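Local coordinates for protein coclaurine N-methyltransferase (Coptis japonica, PDB 6GKV) that methylates the ring nitrogen of coclaurine and related tetrahydroisoquinolines with S-adenosyl-L-methionine as methyl donor, a step of plant alkaloid biosynthesis, at residues R30-R35 against E340-S345; G39-P42 against E46-A49; S57-K62 against L265-D270; A110-Y115 against T138-Q143; C116-I121 against A344-F349. One frame throughout, in Å; residues are numbered along the deposited sequence.

Contact 1: R30-R35 against E340-S345; sequences RELARR and EEWMAS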
# COMPACT_ATOMS: atom_id res chain seq x y z
N ARG A 30 -5.33 21.55 17.08
CA ARG A 30 -4.63 22.55 16.28
C ARG A 30 -3.32 21.97 15.78
O ARG A 30 -2.90 22.28 14.66
CB ARG A 30 -4.36 23.82 17.08
CG ARG A 30 -5.57 24.61 17.45
CD ARG A 30 -5.13 25.95 18.07
NE ARG A 30 -6.27 26.68 18.63
CZ ARG A 30 -6.19 27.60 19.58
NH1 ARG A 30 -5.01 27.92 20.10
NH2 ARG A 30 -7.29 28.19 20.01
N GLU A 31 -2.68 21.17 16.62
CA GLU A 31 -1.42 20.52 16.24
C GLU A 31 -1.68 19.40 15.25
O GLU A 31 -0.98 19.28 14.24
CB GLU A 31 -0.67 19.99 17.47
CG GLU A 31 -0.07 21.06 18.34
CD GLU A 31 0.75 22.07 17.54
OE1 GLU A 31 1.69 21.64 16.83
OE2 GLU A 31 0.44 23.28 17.63
N LEU A 32 -2.68 18.58 15.56
CA LEU A 32 -3.15 17.55 14.65
C LEU A 32 -3.37 18.11 13.25
O LEU A 32 -2.74 17.66 12.30
CB LEU A 32 -4.45 16.93 15.17
CG LEU A 32 -4.29 16.07 16.42
CD1 LEU A 32 -5.60 15.35 16.69
CD2 LEU A 32 -3.14 15.09 16.23
N ALA A 33 -4.24 19.11 13.15
CA ALA A 33 -4.47 19.83 11.90
C ALA A 33 -3.16 20.12 11.20
O ALA A 33 -3.00 19.86 10.02
CB ALA A 33 -5.22 21.13 12.17
N ARG A 34 -2.19 20.63 11.96
CA ARG A 34 -0.90 20.99 11.37
C ARG A 34 -0.07 19.78 10.94
O ARG A 34 0.77 19.90 10.05
CB ARG A 34 -0.09 21.82 12.36
CG ARG A 34 -0.60 23.24 12.61
CD ARG A 34 0.29 23.94 13.67
NE ARG A 34 1.64 24.15 13.16
CZ ARG A 34 2.76 23.74 13.76
NH1 ARG A 34 2.72 23.09 14.92
NH2 ARG A 34 3.92 23.99 13.19
N ARG A 35 -0.27 18.62 11.58
CA ARG A 35 0.47 17.41 11.20
C ARG A 35 -0.12 16.87 9.89
O ARG A 35 0.62 16.49 8.98
CB ARG A 35 0.42 16.34 12.29
CG ARG A 35 1.25 15.08 11.94
CD ARG A 35 2.47 15.03 12.82
NE ARG A 35 3.70 15.04 12.05
CZ ARG A 35 4.89 15.27 12.58
NH1 ARG A 35 5.97 15.27 11.80
NH2 ARG A 35 5.00 15.51 13.87
N GLU A 340 -11.14 8.78 10.61
CA GLU A 340 -10.73 8.42 9.26
C GLU A 340 -9.41 9.06 8.89
O GLU A 340 -9.13 9.29 7.72
CB GLU A 340 -11.83 8.82 8.26
CG GLU A 340 -13.05 7.91 8.35
CD GLU A 340 -12.72 6.48 7.90
OE1 GLU A 340 -11.99 6.34 6.89
OE2 GLU A 340 -13.16 5.49 8.55
N GLU A 341 -8.60 9.36 9.90
CA GLU A 341 -7.24 9.85 9.69
C GLU A 341 -6.22 8.90 10.35
O GLU A 341 -5.53 8.15 9.67
CB GLU A 341 -7.08 11.27 10.24
CG GLU A 341 -7.95 12.31 9.54
CD GLU A 341 -7.53 12.56 8.10
OE1 GLU A 341 -6.45 12.11 7.70
OE2 GLU A 341 -8.28 13.22 7.36
N TRP A 342 -6.13 8.98 11.67
CA TRP A 342 -5.28 8.08 12.44
C TRP A 342 -6.14 6.91 12.87
O TRP A 342 -7.30 7.10 13.28
CB TRP A 342 -4.65 8.81 13.63
CG TRP A 342 -3.58 9.80 13.23
CD1 TRP A 342 -2.29 9.50 12.92
CD2 TRP A 342 -3.72 11.22 13.10
NE1 TRP A 342 -1.61 10.66 12.60
CE2 TRP A 342 -2.45 11.71 12.70
CE3 TRP A 342 -4.77 12.12 13.31
CZ2 TRP A 342 -2.23 13.08 12.50
CZ3 TRP A 342 -4.53 13.48 13.11
CH2 TRP A 342 -3.27 13.94 12.70
N MET A 343 -5.59 5.71 12.77
CA MET A 343 -6.39 4.51 12.96
C MET A 343 -5.53 3.27 13.20
O MET A 343 -4.31 3.37 13.41
CB MET A 343 -7.29 4.28 11.74
CG MET A 343 -6.54 4.37 10.39
SD MET A 343 -7.62 4.19 8.94
CE MET A 343 -8.23 5.85 8.71
N ALA A 344 -6.18 2.11 13.15
CA ALA A 344 -5.53 0.83 13.39
C ALA A 344 -5.51 -0.07 12.16
O ALA A 344 -6.51 -0.21 11.44
CB ALA A 344 -6.21 0.12 14.54
N SER A 345 -4.36 -0.68 11.93
CA SER A 345 -4.13 -1.60 10.81
C SER A 345 -3.84 -3.01 11.28
O SER A 345 -2.99 -3.23 12.16
CB SER A 345 -2.96 -1.10 9.97
OG SER A 345 -2.59 -2.02 8.96

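Contact 2: G39-P42 against E46-A49; sequences GYKP and EQIA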
# COMPACT_ATOMS: atom_id res chain seq x y z
N GLY A 39 1.84 16.32 6.66
CA GLY A 39 1.78 14.97 6.14
C GLY A 39 1.27 14.78 4.72
O GLY A 39 1.91 14.08 3.93
N TYR A 40 0.12 15.35 4.38
CA TYR A 40 -0.42 15.18 3.02
C TYR A 40 0.42 15.93 1.98
O TYR A 40 1.00 16.98 2.27
CB TYR A 40 -1.89 15.64 2.94
CG TYR A 40 -2.86 14.62 3.53
CD1 TYR A 40 -2.97 13.32 3.01
CD2 TYR A 40 -3.68 14.97 4.60
CE1 TYR A 40 -3.87 12.39 3.57
CE2 TYR A 40 -4.57 14.06 5.15
CZ TYR A 40 -4.67 12.78 4.65
OH TYR A 40 -5.55 11.92 5.28
N LYS A 41 0.50 15.36 0.77
CA LYS A 41 1.31 15.96 -0.29
C LYS A 41 0.44 16.35 -1.49
O LYS A 41 -0.57 15.71 -1.78
CB LYS A 41 2.42 15.01 -0.73
CG LYS A 41 3.50 14.78 0.32
CD LYS A 41 4.20 16.08 0.69
CE LYS A 41 5.16 15.88 1.86
NZ LYS A 41 5.80 17.16 2.33
N PRO A 42 0.84 17.41 -2.19
CA PRO A 42 -0.07 17.87 -3.25
C PRO A 42 -0.11 16.91 -4.45
O PRO A 42 -1.11 16.90 -5.17
CB PRO A 42 0.50 19.25 -3.64
CG PRO A 42 1.89 19.29 -3.07
CD PRO A 42 1.91 18.37 -1.89
N GLU A 46 4.67 12.49 -4.88
CA GLU A 46 5.39 12.97 -3.70
C GLU A 46 4.98 12.20 -2.44
O GLU A 46 5.81 11.90 -1.59
CB GLU A 46 5.16 14.47 -3.51
CG GLU A 46 6.09 15.32 -4.37
CD GLU A 46 5.69 16.79 -4.45
OE1 GLU A 46 6.58 17.64 -4.72
OE2 GLU A 46 4.49 17.10 -4.27
N GLN A 47 3.70 11.87 -2.34
CA GLN A 47 3.22 11.06 -1.23
C GLN A 47 3.93 9.70 -1.18
O GLN A 47 4.34 9.26 -0.11
CB GLN A 47 1.71 10.85 -1.35
CG GLN A 47 1.01 10.48 -0.05
CD GLN A 47 0.93 11.65 0.94
OE1 GLN A 47 0.21 12.63 0.72
NE2 GLN A 47 1.69 11.55 2.02
N ILE A 48 4.05 9.03 -2.34
CA ILE A 48 4.60 7.68 -2.40
C ILE A 48 6.11 7.72 -2.15
O ILE A 48 6.64 6.91 -1.43
CB ILE A 48 4.30 6.98 -3.75
CG1 ILE A 48 2.81 6.67 -3.85
CG2 ILE A 48 5.01 5.64 -3.87
CD1 ILE A 48 2.36 5.74 -2.76
N ALA A 49 6.78 8.70 -2.76
CA ALA A 49 8.18 8.98 -2.51
C ALA A 49 8.51 9.22 -1.03
O ALA A 49 9.55 8.77 -0.56
CB ALA A 49 8.62 10.18 -3.34

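Contact 3: S57-K62 against L265-D270; sequences SLRQMK and LYFQDD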
# COMPACT_ATOMS: atom_id res chain seq x y z
N SER A 57 15.20 4.50 4.86
CA SER A 57 16.09 5.00 5.91
C SER A 57 16.05 4.07 7.12
O SER A 57 17.06 3.87 7.78
CB SER A 57 15.72 6.44 6.31
OG SER A 57 14.38 6.56 6.75
N LEU A 58 14.88 3.49 7.40
CA LEU A 58 14.75 2.55 8.50
C LEU A 58 15.63 1.31 8.30
O LEU A 58 16.20 0.79 9.29
CB LEU A 58 13.29 2.14 8.69
CG LEU A 58 12.40 3.30 9.18
CD1 LEU A 58 10.95 2.91 9.18
CD2 LEU A 58 12.80 3.78 10.56
N ARG A 59 15.77 0.86 7.05
CA ARG A 59 16.56 -0.34 6.74
C ARG A 59 18.06 -0.20 7.07
O ARG A 59 18.79 -1.20 7.13
CB ARG A 59 16.39 -0.73 5.26
CG ARG A 59 15.04 -1.36 4.93
CD ARG A 59 14.90 -1.69 3.43
NE ARG A 59 13.52 -1.96 3.03
CZ ARG A 59 13.01 -3.17 2.82
NH1 ARG A 59 13.74 -4.26 2.98
NH2 ARG A 59 11.74 -3.29 2.44
N GLN A 60 18.52 1.02 7.28
CA GLN A 60 19.90 1.23 7.74
C GLN A 60 20.06 1.37 9.25
O GLN A 60 21.17 1.37 9.76
CB GLN A 60 20.48 2.47 7.07
CG GLN A 60 20.77 2.23 5.61
CD GLN A 60 21.09 3.50 4.88
OE1 GLN A 60 20.62 4.58 5.24
NE2 GLN A 60 21.93 3.38 3.87
N MET A 61 18.95 1.50 9.97
CA MET A 61 19.03 1.66 11.42
C MET A 61 19.27 0.31 12.09
O MET A 61 19.53 -0.67 11.40
CB MET A 61 17.74 2.32 11.94
CG MET A 61 17.59 3.76 11.49
SD MET A 61 16.10 4.58 12.10
CE MET A 61 16.20 6.14 11.21
N LYS A 62 19.21 0.26 13.41
CA LYS A 62 19.16 -1.02 14.11
C LYS A 62 17.71 -1.34 14.40
O LYS A 62 16.85 -0.52 14.10
CB LYS A 62 19.99 -0.99 15.40
CG LYS A 62 21.25 -1.84 15.34
CD LYS A 62 20.93 -3.30 14.94
CE LYS A 62 20.06 -4.01 15.98
NZ LYS A 62 19.64 -5.37 15.54
N LEU A 265 3.51 -3.55 4.10
CA LEU A 265 3.43 -4.10 2.77
C LEU A 265 4.80 -3.97 2.09
O LEU A 265 5.08 -4.63 1.09
CB LEU A 265 2.35 -3.38 1.94
CG LEU A 265 0.90 -3.45 2.45
CD1 LEU A 265 -0.06 -2.76 1.49
CD2 LEU A 265 0.43 -4.88 2.72
N TYR A 266 5.64 -3.10 2.65
CA TYR A 266 6.93 -2.79 2.02
C TYR A 266 8.06 -3.55 2.70
O TYR A 266 9.23 -3.33 2.39
CB TYR A 266 7.20 -1.29 2.07
CG TYR A 266 6.37 -0.47 1.10
CD1 TYR A 266 6.66 -0.46 -0.27
CD2 TYR A 266 5.30 0.30 1.55
CE1 TYR A 266 5.91 0.27 -1.16
CE2 TYR A 266 4.53 1.07 0.65
CZ TYR A 266 4.85 1.05 -0.70
OH TYR A 266 4.12 1.80 -1.60
N PHE A 267 7.69 -4.42 3.63
CA PHE A 267 8.65 -5.20 4.39
C PHE A 267 8.28 -6.68 4.30
O PHE A 267 7.83 -7.30 5.28
CB PHE A 267 8.71 -4.70 5.85
CG PHE A 267 9.41 -3.36 6.00
CD1 PHE A 267 10.81 -3.28 6.02
CD2 PHE A 267 8.67 -2.20 6.11
CE1 PHE A 267 11.46 -2.06 6.13
CE2 PHE A 267 9.31 -0.96 6.19
CZ PHE A 267 10.71 -0.89 6.22
N GLN A 268 8.44 -7.23 3.10
CA GLN A 268 7.97 -8.57 2.79
C GLN A 268 9.07 -9.43 2.20
O GLN A 268 8.80 -10.31 1.37
CB GLN A 268 6.77 -8.51 1.82
CG GLN A 268 5.54 -7.94 2.47
CD GLN A 268 4.27 -8.18 1.68
OE1 GLN A 268 3.70 -9.27 1.70
NE2 GLN A 268 3.80 -7.14 0.98
N ASP A 269 10.30 -9.16 2.63
CA ASP A 269 11.45 -9.96 2.23
C ASP A 269 11.44 -11.38 2.80
O ASP A 269 12.02 -12.28 2.21
CB ASP A 269 12.74 -9.27 2.65
CG ASP A 269 13.01 -8.02 1.85
OD1 ASP A 269 12.28 -7.76 0.88
OD2 ASP A 269 13.98 -7.31 2.17
N ASP A 270 10.79 -11.59 3.94
CA ASP A 270 10.85 -12.90 4.62
C ASP A 270 9.49 -13.33 5.15
O ASP A 270 9.37 -14.38 5.79
CB ASP A 270 11.85 -12.87 5.78
CG ASP A 270 13.19 -12.28 5.40
OD1 ASP A 270 13.98 -12.95 4.70
OD2 ASP A 270 13.43 -11.12 5.78

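Contact 4: A110-Y115 against T138-Q143; sequences AMLDLY and TLHVAQ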
# COMPACT_ATOMS: atom_id res chain seq x y z
N ALA A 110 -13.96 -7.95 22.74
CA ALA A 110 -14.26 -7.96 21.31
C ALA A 110 -13.00 -7.88 20.44
O ALA A 110 -12.93 -8.57 19.41
CB ALA A 110 -15.20 -6.83 20.97
N MET A 111 -12.03 -7.04 20.81
CA MET A 111 -10.76 -6.99 20.07
C MET A 111 -10.00 -8.32 20.20
O MET A 111 -9.42 -8.80 19.23
CB MET A 111 -9.84 -5.87 20.56
CG MET A 111 -9.83 -4.57 19.82
SD MET A 111 -9.69 -4.44 18.04
CE MET A 111 -8.47 -5.58 17.71
N LEU A 112 -9.97 -8.88 21.41
CA LEU A 112 -9.22 -10.10 21.68
C LEU A 112 -9.78 -11.25 20.84
O LEU A 112 -9.02 -12.00 20.22
CB LEU A 112 -9.26 -10.42 23.18
CG LEU A 112 -8.36 -9.48 24.00
CD1 LEU A 112 -8.44 -9.73 25.51
CD2 LEU A 112 -6.91 -9.55 23.51
N ASP A 113 -11.10 -11.36 20.82
CA ASP A 113 -11.80 -12.30 19.95
C ASP A 113 -11.43 -12.09 18.48
O ASP A 113 -11.12 -13.04 17.76
CB ASP A 113 -13.31 -12.18 20.13
CG ASP A 113 -13.81 -12.96 21.32
OD1 ASP A 113 -13.01 -13.72 21.90
OD2 ASP A 113 -15.00 -12.83 21.67
N LEU A 114 -11.46 -10.83 18.05
CA LEU A 114 -11.15 -10.49 16.67
C LEU A 114 -9.71 -10.89 16.28
O LEU A 114 -9.46 -11.28 15.14
CB LEU A 114 -11.38 -8.99 16.43
CG LEU A 114 -11.20 -8.48 15.01
CD1 LEU A 114 -11.97 -9.32 13.98
CD2 LEU A 114 -11.55 -6.99 14.91
N TYR A 115 -8.78 -10.81 17.22
CA TYR A 115 -7.40 -11.25 16.98
C TYR A 115 -7.35 -12.74 16.69
O TYR A 115 -6.63 -13.19 15.80
CB TYR A 115 -6.51 -10.95 18.18
CG TYR A 115 -6.26 -9.50 18.49
CD1 TYR A 115 -6.26 -8.55 17.49
CD2 TYR A 115 -5.99 -9.09 19.81
CE1 TYR A 115 -5.97 -7.22 17.79
CE2 TYR A 115 -5.74 -7.76 20.11
CZ TYR A 115 -5.76 -6.83 19.10
OH TYR A 115 -5.52 -5.50 19.40
N THR A 138 -2.53 -13.10 25.96
CA THR A 138 -1.99 -14.37 26.43
C THR A 138 -3.02 -15.13 27.25
O THR A 138 -3.34 -16.27 26.95
CB THR A 138 -0.71 -14.17 27.27
OG1 THR A 138 0.37 -13.81 26.40
CG2 THR A 138 -0.34 -15.44 28.01
N LEU A 139 -3.54 -14.48 28.28
CA LEU A 139 -4.49 -15.11 29.19
C LEU A 139 -5.78 -15.52 28.48
O LEU A 139 -6.38 -16.56 28.79
CB LEU A 139 -4.80 -14.17 30.36
CG LEU A 139 -3.52 -13.70 31.05
CD1 LEU A 139 -3.79 -12.73 32.23
CD2 LEU A 139 -2.72 -14.92 31.48
N HIS A 140 -6.20 -14.70 27.53
CA HIS A 140 -7.46 -14.91 26.83
C HIS A 140 -7.36 -16.12 25.91
O HIS A 140 -8.23 -17.00 25.91
CB HIS A 140 -7.83 -13.66 26.03
CG HIS A 140 -9.10 -13.78 25.25
ND1 HIS A 140 -9.12 -14.22 23.94
CD2 HIS A 140 -10.38 -13.50 25.58
CE1 HIS A 140 -10.37 -14.22 23.50
NE2 HIS A 140 -11.15 -13.79 24.48
N VAL A 141 -6.29 -16.17 25.11
CA VAL A 141 -6.05 -17.30 24.23
C VAL A 141 -5.79 -18.56 25.07
O VAL A 141 -6.30 -19.63 24.75
CB VAL A 141 -4.85 -17.03 23.28
CG1 VAL A 141 -4.42 -18.30 22.55
CG2 VAL A 141 -5.19 -15.94 22.30
N ALA A 142 -5.01 -18.41 26.14
CA ALA A 142 -4.72 -19.54 27.01
C ALA A 142 -6.02 -20.13 27.51
O ALA A 142 -6.17 -21.35 27.55
CB ALA A 142 -3.84 -19.13 28.18
N GLN A 143 -6.96 -19.27 27.88
CA GLN A 143 -8.09 -19.74 28.64
C GLN A 143 -8.94 -20.73 27.90
O GLN A 143 -8.92 -21.90 28.28
CB GLN A 143 -8.93 -18.57 29.19
CG GLN A 143 -8.58 -18.45 30.64
CD GLN A 143 -9.34 -17.42 31.41
OE1 GLN A 143 -8.83 -16.33 31.66
NE2 GLN A 143 -10.54 -17.78 31.86

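Contact 5: C116-I121 against A344-F349; sequences CERAQI and ASHVLF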
# COMPACT_ATOMS: atom_id res chain seq x y z
N CYS A 116 -8.11 -13.51 17.47
CA CYS A 116 -8.13 -14.96 17.33
C CYS A 116 -8.75 -15.37 16.03
O CYS A 116 -8.34 -16.35 15.42
CB CYS A 116 -8.89 -15.61 18.49
SG CYS A 116 -8.22 -15.16 20.07
N GLU A 117 -9.76 -14.61 15.62
CA GLU A 117 -10.43 -14.82 14.35
C GLU A 117 -9.45 -14.56 13.21
O GLU A 117 -9.23 -15.43 12.36
CB GLU A 117 -11.65 -13.90 14.26
CG GLU A 117 -12.52 -14.01 13.02
CD GLU A 117 -13.74 -13.10 13.12
OE1 GLU A 117 -14.21 -12.85 14.25
OE2 GLU A 117 -14.23 -12.61 12.07
N ARG A 118 -8.84 -13.38 13.22
CA ARG A 118 -8.02 -12.95 12.08
C ARG A 118 -6.67 -13.67 12.02
O ARG A 118 -6.09 -13.85 10.94
CB ARG A 118 -7.85 -11.43 12.12
CG ARG A 118 -9.16 -10.69 11.88
CD ARG A 118 -8.96 -9.22 11.58
NE ARG A 118 -10.19 -8.63 11.08
CZ ARG A 118 -10.43 -7.33 10.97
NH1 ARG A 118 -9.51 -6.44 11.33
NH2 ARG A 118 -11.58 -6.91 10.49
N ALA A 119 -6.16 -14.10 13.17
CA ALA A 119 -4.94 -14.89 13.19
C ALA A 119 -5.27 -16.38 13.06
O ALA A 119 -4.37 -17.21 12.90
CB ALA A 119 -4.15 -14.62 14.46
N GLN A 120 -6.56 -16.70 13.12
CA GLN A 120 -7.07 -18.06 12.94
C GLN A 120 -6.45 -19.04 13.93
O GLN A 120 -6.00 -20.13 13.55
CB GLN A 120 -6.85 -18.55 11.51
CG GLN A 120 -7.66 -17.82 10.45
CD GLN A 120 -7.08 -18.02 9.06
OE1 GLN A 120 -6.12 -18.75 8.89
NE2 GLN A 120 -7.66 -17.36 8.07
N ILE A 121 -6.39 -18.61 15.19
CA ILE A 121 -5.97 -19.49 16.26
C ILE A 121 -6.94 -20.66 16.29
O ILE A 121 -8.13 -20.50 15.98
CB ILE A 121 -5.93 -18.76 17.63
N ALA A 344 -6.18 2.11 13.15
CA ALA A 344 -5.53 0.83 13.39
C ALA A 344 -5.51 -0.07 12.16
O ALA A 344 -6.51 -0.21 11.44
CB ALA A 344 -6.21 0.12 14.54
N SER A 345 -4.36 -0.68 11.93
CA SER A 345 -4.13 -1.60 10.81
C SER A 345 -3.84 -3.01 11.28
O SER A 345 -2.99 -3.23 12.16
CB SER A 345 -2.96 -1.10 9.97
OG SER A 345 -2.59 -2.02 8.96
N HIS A 346 -4.54 -3.98 10.69
CA HIS A 346 -4.26 -5.41 10.92
C HIS A 346 -3.68 -6.10 9.68
O HIS A 346 -4.29 -6.11 8.60
CB HIS A 346 -5.53 -6.15 11.35
CG HIS A 346 -6.00 -5.78 12.73
ND1 HIS A 346 -7.20 -6.23 13.25
CD2 HIS A 346 -5.44 -5.02 13.69
CE1 HIS A 346 -7.35 -5.75 14.47
NE2 HIS A 346 -6.29 -5.02 14.76
N VAL A 347 -2.51 -6.71 9.85
CA VAL A 347 -1.87 -7.45 8.78
C VAL A 347 -1.65 -8.92 9.14
O VAL A 347 -1.10 -9.24 10.21
CB VAL A 347 -0.53 -6.84 8.39
CG1 VAL A 347 -0.06 -7.44 7.08
CG2 VAL A 347 -0.64 -5.32 8.26
N LEU A 348 -2.07 -9.82 8.25
CA LEU A 348 -1.81 -11.25 8.44
C LEU A 348 -0.71 -11.68 7.46
O LEU A 348 -0.82 -11.46 6.26
CB LEU A 348 -3.09 -12.08 8.26
CG LEU A 348 -2.98 -13.58 8.56
CD1 LEU A 348 -2.60 -13.85 10.01
CD2 LEU A 348 -4.27 -14.33 8.20
N PHE A 349 0.35 -12.26 8.00
CA PHE A 349 1.49 -12.72 7.20
C PHE A 349 1.64 -14.24 7.27
O PHE A 349 1.40 -14.83 8.33
CB PHE A 349 2.82 -12.13 7.69
CG PHE A 349 2.92 -10.63 7.64
CD1 PHE A 349 3.35 -9.98 6.49
CD2 PHE A 349 2.68 -9.86 8.80
CE1 PHE A 349 3.49 -8.60 6.46
CE2 PHE A 349 2.83 -8.47 8.79
CZ PHE A 349 3.24 -7.84 7.63

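Contact 1: R30-R35 against E340-S345
Leu32 and Trp342 make most of this buried contact: the CD2 methyl of the leucine lies 3.7 Å from CH2 of the indole, against the six-membered part of the ring, and its CB also comes close, 4.0 Å from CZ3. The methyl arrives at a slant, neither squarely over the ring nor at its rim. Arg35 adds an aliphatic touch at the indole edge, its CG 4.1 Å from CZ2. With CG anti to the backbone N (chi1 -177°), the arginine starts toward the indole, but bends at chi2 and chi3 carry the guanidinium off to the carbonyl O of Glu238, while Trp38 takes it in a cation-pi contact. Helix 21-39, in the N-terminal helical part of the chain, is thus packed on the first residue of strand 342-350, the antiparallel strand between 221-230 and 272-279 in the seven-stranded methyltransferase sheet. Further out, Trp342 NE1 is hydrogen-bonded to Tyr235 OH, and the ring of His230 meets the indole edge-to-face, so the indole is fixed at its polar end as well. Met333 and Phe334, which line the pocket of the bound N-methylheliamine, also touch Trp342, whose side chain is about 7 Å from that ligand.

Contact 2: G39-P42 against E46-A49
Gln47 reaches back from the first turn of helix 44-58, and its amide grips the carbonyl of Gly39, at the end of helix 21-39, and the N-H of Lys41 in the loop that follows. From CB the chain heads off on the far side from its own backbone N (chi1 -159°), and a bend at chi2 swings the amide toward residues 39-41. CD comes within 3.7 Å of Lys41 N. Beyond it, OE1 accepts a hydrogen bond from Lys41 N at 2.7 Å, a short but bent bond (141° at the hydrogen) whose donor is tilted from the plane of the amide carbonyl. The same oxygen lies 3.5 Å from Tyr40 CA and sits at the edge of the Tyr40 ring, which is turned almost perpendicular to the amide. NE2 donates to Gly39 O at 3.2 Å in a nearly straight bond of 169° that stays close to the amide plane. The amide is held through both its oxygen and its nitrogen, which would fix its rotation and tell its O from its N. Beside it, Lys41 CB packs 3.9 Å from Glu46 CB. Pro42 CG lies 3.6 Å from Glu46 OE2, an oxygen hydrogen-bonded to Thr43 OG1. The arrangement is a short connection between two consecutive helices, 21-39 and 44-58: the chain leaves helical geometry at Tyr40, and the glutamine of the following helix bonds the carbonyl of the last helical residue and the N-H just beyond it.

Contact 3: S57-K62 against L265-D270
A salt bridge, with a phenyl ring packed against the same guanidinium, joins the type I turn Leu58-Met61 around the end of helix 44-58 to the loop before strand 272-279, close to the subunit interface. Arg59 carries the contact. Extended from CG to NE, its chain bridges the 9.6 Å between Arg59 CA and Phe267 CA. Over one face of the guanidinium, off its centre, lies Phe267 CE1, 3.7 Å from Arg59 NE, and the two planes are only 16° apart. The two side chains run past each other in opposite directions, and Arg59 CG also touches the ring, 3.8 Å from Phe267 CE1. At the guanidinium edge NH1 donates to Asp269 OD2 at 3.2 Å, a bent bond of 140° that stays near the guanidinium plane but meets the carboxylate from above its own plane.

Each charge has further partners: NH1 forms a second salt bridge with Glu207, and Asp269 is bound by Lys350 and Ser272 of the second subunit. Tyr206 meets Phe267 edge-to-face. Within the loop, Gln268 NE2 donates an almost straight 2.8 Å bond to Leu265 O. Arg59 NH1 thus serves two carboxylates while Asp269 faces both Arg59 and a lysine across the dimer, a chain of alternating charges that would be expected to keep these groups ionised and to tie the helix end, the loop and the partner subunit together.

Contact 4: A110-Y115 against T138-Q143
Two helices flanking the cofactor-binding part of the Rossmann-like methyltransferase domain, 104-118 and 136-143, meet here through Leu112, Asp113 and His140. Leu112 CB sits squarely over the imidazole, 3.8 Å from the ring centroid and 5° off its normal, a CH-pi contact. Leu112 CD1 continues past the ring toward the base of the histidine, 4.0 Å from His140 CB. A chi1 of 179° turns the imidazole away from the backbone N and sends it out from its own helix to the facing one. Helix 136-143 follows strand 126-130 through a glycine-rich turn consistent with a Rossmann-type GxGxxA pattern, which includes the SAH-binding Gly133. Leu112 also packs on Leu137, and the side chain of Leu112 is about 7 Å from the bound S-adenosyl-L-homocysteine. At the outer rim of the imidazole, Asp113 OD1 lies near the ring plane, 3.1 Å from His140 CE1 and 3.2 Å from His140 NE2, with carboxylate and ring 57° apart. Replacing His140 by an alanine would probably leave Leu112 CB without its aromatic cover and open a gap between the helices beside Asp113. ND1, buried by the contact, has no polar partner in the model, while Cys116, one turn further along helix 104-118, also touches the His140 side chain.

Contact 5: C116-I121 against A344-F349
The one polar link across this contact runs from Arg118 to His346: NH1 donates to ND1 at 3.0 Å, through a bent bond of 139°. The donor is tilted 32° from the imidazole plane and meets the ring nitrogen at a slant. Guanidinium and ring stand nearly perpendicular. An extended chain from CG to NE brings the guanidinium there, and Trp277 holds it by a cation-pi contact. His346 is gripped at its other nitrogen too, NE2 bonding to Glu226. A leucine in place of Arg118 would probably leave His346 ND1 without this donor and Trp277 without its cation.

The van der Waals part belongs to Leu348. Its chi1 of -174° points the branch at the helix end, CD2 lying 3.3 Å from the carbonyl oxygen Arg118 O and CD1 4.1 Å from Ala119 CA. The helix closes here in a Schellman motif, with Gln120 at positive phi and Ile121 N bonded back to Cys116 O at 3.0 Å.

The C-terminal end of helix 104-118 thereby packs across one face of the sheet, on strand 342-350, which runs antiparallel between 221-230 and 272-279. Phe224 of strand 221-230 touches both Arg118 and Ala119, and Leu195 of strand 191-197, one strand further, touches Ala119.

Overall arrangement
Contacts 1 and 5 are buried and share strand 342-350: its start receives helix 21-39 through an indole and aliphatic groups, its later part helix 104-118 through an arginine-histidine bond and a leucine. Contact 4 uses the same helix 104-118 a turn or two earlier, and its centre is 12 Å from that of contact 5; Tyr115 packs on His346 between them. Contacts 2, 3 and 4 are partly buried; 2 and 3 both use helix 44-58, one near its start with an amide binding backbone groups, the other at its end with charges. Tyr40 OH probably bonds Glu341 OE1, joining contacts 1 and 2. Contacts 1, 2 and 3 also touch the second subunit; 4 and 5 do not.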